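Local atomic coordinates of uncharacterized protein PA0076 (Pseudomonas aeruginosa PAO1, PDB entry 2QNU), a protein that is probably an accessory component of the type VI secretion system, although its molecular function is not established. Residues L53-W58 / V76-D81. Numbering follows the deposited sequence.
Sequences LTSPLW and VMPSID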
loop_
_atom_site.group_PDB
_atom_site.type_symbol
_atom_site.label_atom_id
_atom_site.label_comp_id
_atom_site.label_asym_id
_atom_site.label_seq_id
_atom_site.Cartn_x
_atom_site.Cartn_y
_atom_site.Cartn_z
ATOM N N LEU B 53 7.771 -18.178 -25.309
ATOM C CA LEU B 53 6.568 -18.808 -25.930
ATOM C C LEU B 53 5.608 -19.370 -24.938
ATOM O O LEU B 53 4.401 -19.360 -25.190
ATOM C CB LEU B 53 7.021 -19.927 -26.806
ATOM C CG LEU B 53 7.222 -19.651 -28.274
ATOM C CD1 LEU B 53 7.370 -18.255 -28.722
ATOM C CD2 LEU B 53 8.377 -20.520 -28.728
ATOM N N THR B 54 6.103 -19.844 -23.801
ATOM C CA THR B 54 5.209 -20.425 -22.825
ATOM C C THR B 54 4.999 -19.586 -21.581
ATOM O O THR B 54 4.528 -20.121 -20.567
ATOM C CB THR B 54 5.753 -21.757 -22.355
ATOM O OG1 THR B 54 7.060 -21.529 -21.806
ATOM C CG2 THR B 54 5.827 -22.754 -23.532
ATOM N N SER B 55 5.445 -18.319 -21.615
ATOM C CA SER B 55 5.391 -17.440 -20.489
ATOM C C SER B 55 3.948 -16.910 -20.330
ATOM O O SER B 55 3.159 -16.920 -21.290
ATOM C CB SER B 55 6.364 -16.274 -20.673
ATOM O OG SER B 55 6.070 -15.561 -21.854
ATOM N N PRO B 56 3.597 -16.449 -19.115
ATOM C CA PRO B 56 2.257 -15.928 -18.838
ATOM C C PRO B 56 1.827 -14.683 -19.563
ATOM O O PRO B 56 2.612 -13.897 -20.146
ATOM C CB PRO B 56 2.304 -15.583 -17.352
ATOM C CG PRO B 56 3.384 -16.459 -16.827
ATOM C CD PRO B 56 4.426 -16.433 -17.906
ATOM N N LEU B 57 0.510 -14.517 -19.520
ATOM C CA LEU B 57 -0.074 -13.239 -19.829
ATOM C C LEU B 57 -0.048 -12.493 -18.491
ATOM O O LEU B 57 -0.438 -13.087 -17.437
ATOM C CB LEU B 57 -1.508 -13.412 -20.341
ATOM C CG LEU B 57 -1.593 -13.786 -21.838
ATOM C CD1 LEU B 57 -1.128 -15.239 -22.098
ATOM C CD2 LEU B 57 -2.987 -13.561 -22.324
ATOM N N TRP B 58 0.508 -11.258 -18.528
ATOM C CA TRP B 58 0.595 -10.415 -17.369
ATOM C C TRP B 58 -0.378 -9.246 -17.464
ATOM O O TRP B 58 -0.356 -8.445 -18.350
ATOM C CB TRP B 58 2.018 -9.935 -17.186
ATOM C CG TRP B 58 2.942 -11.042 -16.885
ATOM C CD1 TRP B 58 3.824 -11.610 -17.736
ATOM C CD2 TRP B 58 3.112 -11.682 -15.636
ATOM N NE1 TRP B 58 4.529 -12.614 -17.099
ATOM C CE2 TRP B 58 4.130 -12.658 -15.799
ATOM C CE3 TRP B 58 2.564 -11.485 -14.369
ATOM C CZ2 TRP B 58 4.554 -13.469 -14.763
ATOM C CZ3 TRP B 58 2.948 -12.318 -13.357
ATOM C CH2 TRP B 58 3.931 -13.307 -13.561
ATOM N N VAL B 76 -0.487 -7.840 -21.176
ATOM C CA VAL B 76 0.509 -8.029 -22.231
ATOM C C VAL B 76 0.753 -9.524 -22.387
ATOM O O VAL B 76 0.751 -10.264 -21.402
ATOM C CB VAL B 76 1.861 -7.325 -21.969
ATOM C CG1 VAL B 76 2.453 -7.663 -20.599
ATOM C CG2 VAL B 76 2.880 -7.685 -23.045
HETATM N N MSE B 77 0.898 -9.962 -23.645
HETATM C CA MSE B 77 1.103 -11.379 -24.008
HETATM C C MSE B 77 2.231 -11.566 -25.003
HETATM O O MSE B 77 2.299 -10.830 -25.942
HETATM C CB MSE B 77 -0.190 -11.886 -24.696
HETATM C CG MSE B 77 -0.104 -13.375 -25.116
HETATM SE SE MSE B 77 -1.699 -13.930 -26.225
HETATM C CE MSE B 77 -1.175 -13.102 -27.838
ATOM N N PRO B 78 3.073 -12.600 -24.846
ATOM C CA PRO B 78 4.060 -12.894 -25.901
ATOM C C PRO B 78 3.379 -13.114 -27.262
ATOM O O PRO B 78 2.326 -13.750 -27.332
ATOM C CB PRO B 78 4.741 -14.190 -25.431
ATOM C CG PRO B 78 4.457 -14.245 -23.968
ATOM C CD PRO B 78 3.185 -13.527 -23.700
ATOM N N SER B 79 3.950 -12.553 -28.313
ATOM C CA SER B 79 3.324 -12.566 -29.630
ATOM C C SER B 79 4.366 -12.577 -30.737
ATOM O O SER B 79 5.595 -12.678 -30.493
ATOM C CB SER B 79 2.370 -11.378 -29.766
ATOM O OG SER B 79 1.506 -11.527 -30.903
ATOM N N ILE B 80 3.872 -12.438 -31.950
ATOM C CA ILE B 80 4.674 -12.645 -33.147
ATOM C C ILE B 80 3.978 -12.010 -34.338
ATOM O O ILE B 80 2.751 -11.874 -34.327
ATOM C CB ILE B 80 4.855 -14.175 -33.402
ATOM C CG1 ILE B 80 5.999 -14.463 -34.379
ATOM C CG2 ILE B 80 3.589 -14.783 -33.960
ATOM C CD1 ILE B 80 6.149 -15.956 -34.704
ATOM N N ASP B 81 4.742 -11.569 -35.319
ATOM C CA ASP B 81 4.153 -10.931 -36.498
ATOM C C ASP B 81 4.017 -11.980 -37.597
ATOM O O ASP B 81 4.414 -13.130 -37.418
ATOM C CB ASP B 81 4.937 -9.692 -36.977
ATOM C CG ASP B 81 6.406 -10.019 -37.481
ATOM O OD1 ASP B 81 6.660 -11.163 -37.943
ATOM O OD2 ASP B 81 7.287 -9.106 -37.440
#
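W58 and V76 exchange both backbone bonds of an antiparallel hydrogen-bonded pair: W58 N donates to V76 O at 3.1 Å, and V76 N returns a bond to W58 O at 2.9 Å. The two are similarly straight at the hydrogen, but W58 N lies nearly along the V76 C=O direction (162°), whereas V76 N is tilted 25° from the carbonyl plane of W58. V76 O also receives a CA-H...O contact from L57 CA at 3.5 Å. On the side of the sheet shared by W58 and V76, W58 CB meets V76 CG1 at 4.1 Å, while the indole turns away, with P56 CB over one face toward the rim, and gives its NE1 hydrogen to F210 O. L57 and M77 (selenomethionine) run side by side, L57 CG resting 3.6 Å from M77 CG; with CG anti to the backbone N (chi1 -179°), M77 lays CB and CG beside the leucine before a bend at chi3 carries its end away. The next hydrogen-bonded pair would join P56 and P78, but neither has an N-H; P56 O instead faces P78 CD at 3.6 Å. S55 OG presses tightly on P78 CG (3.0 Å), its hydrogen-bond partner being Y52 O in helix 48-53. Paired amides therefore register adjacent strands 58-62 and 71-77 near the middle of the antiparallel sheet, whereas the loop after helix 48-53 meets P78 through packing alone.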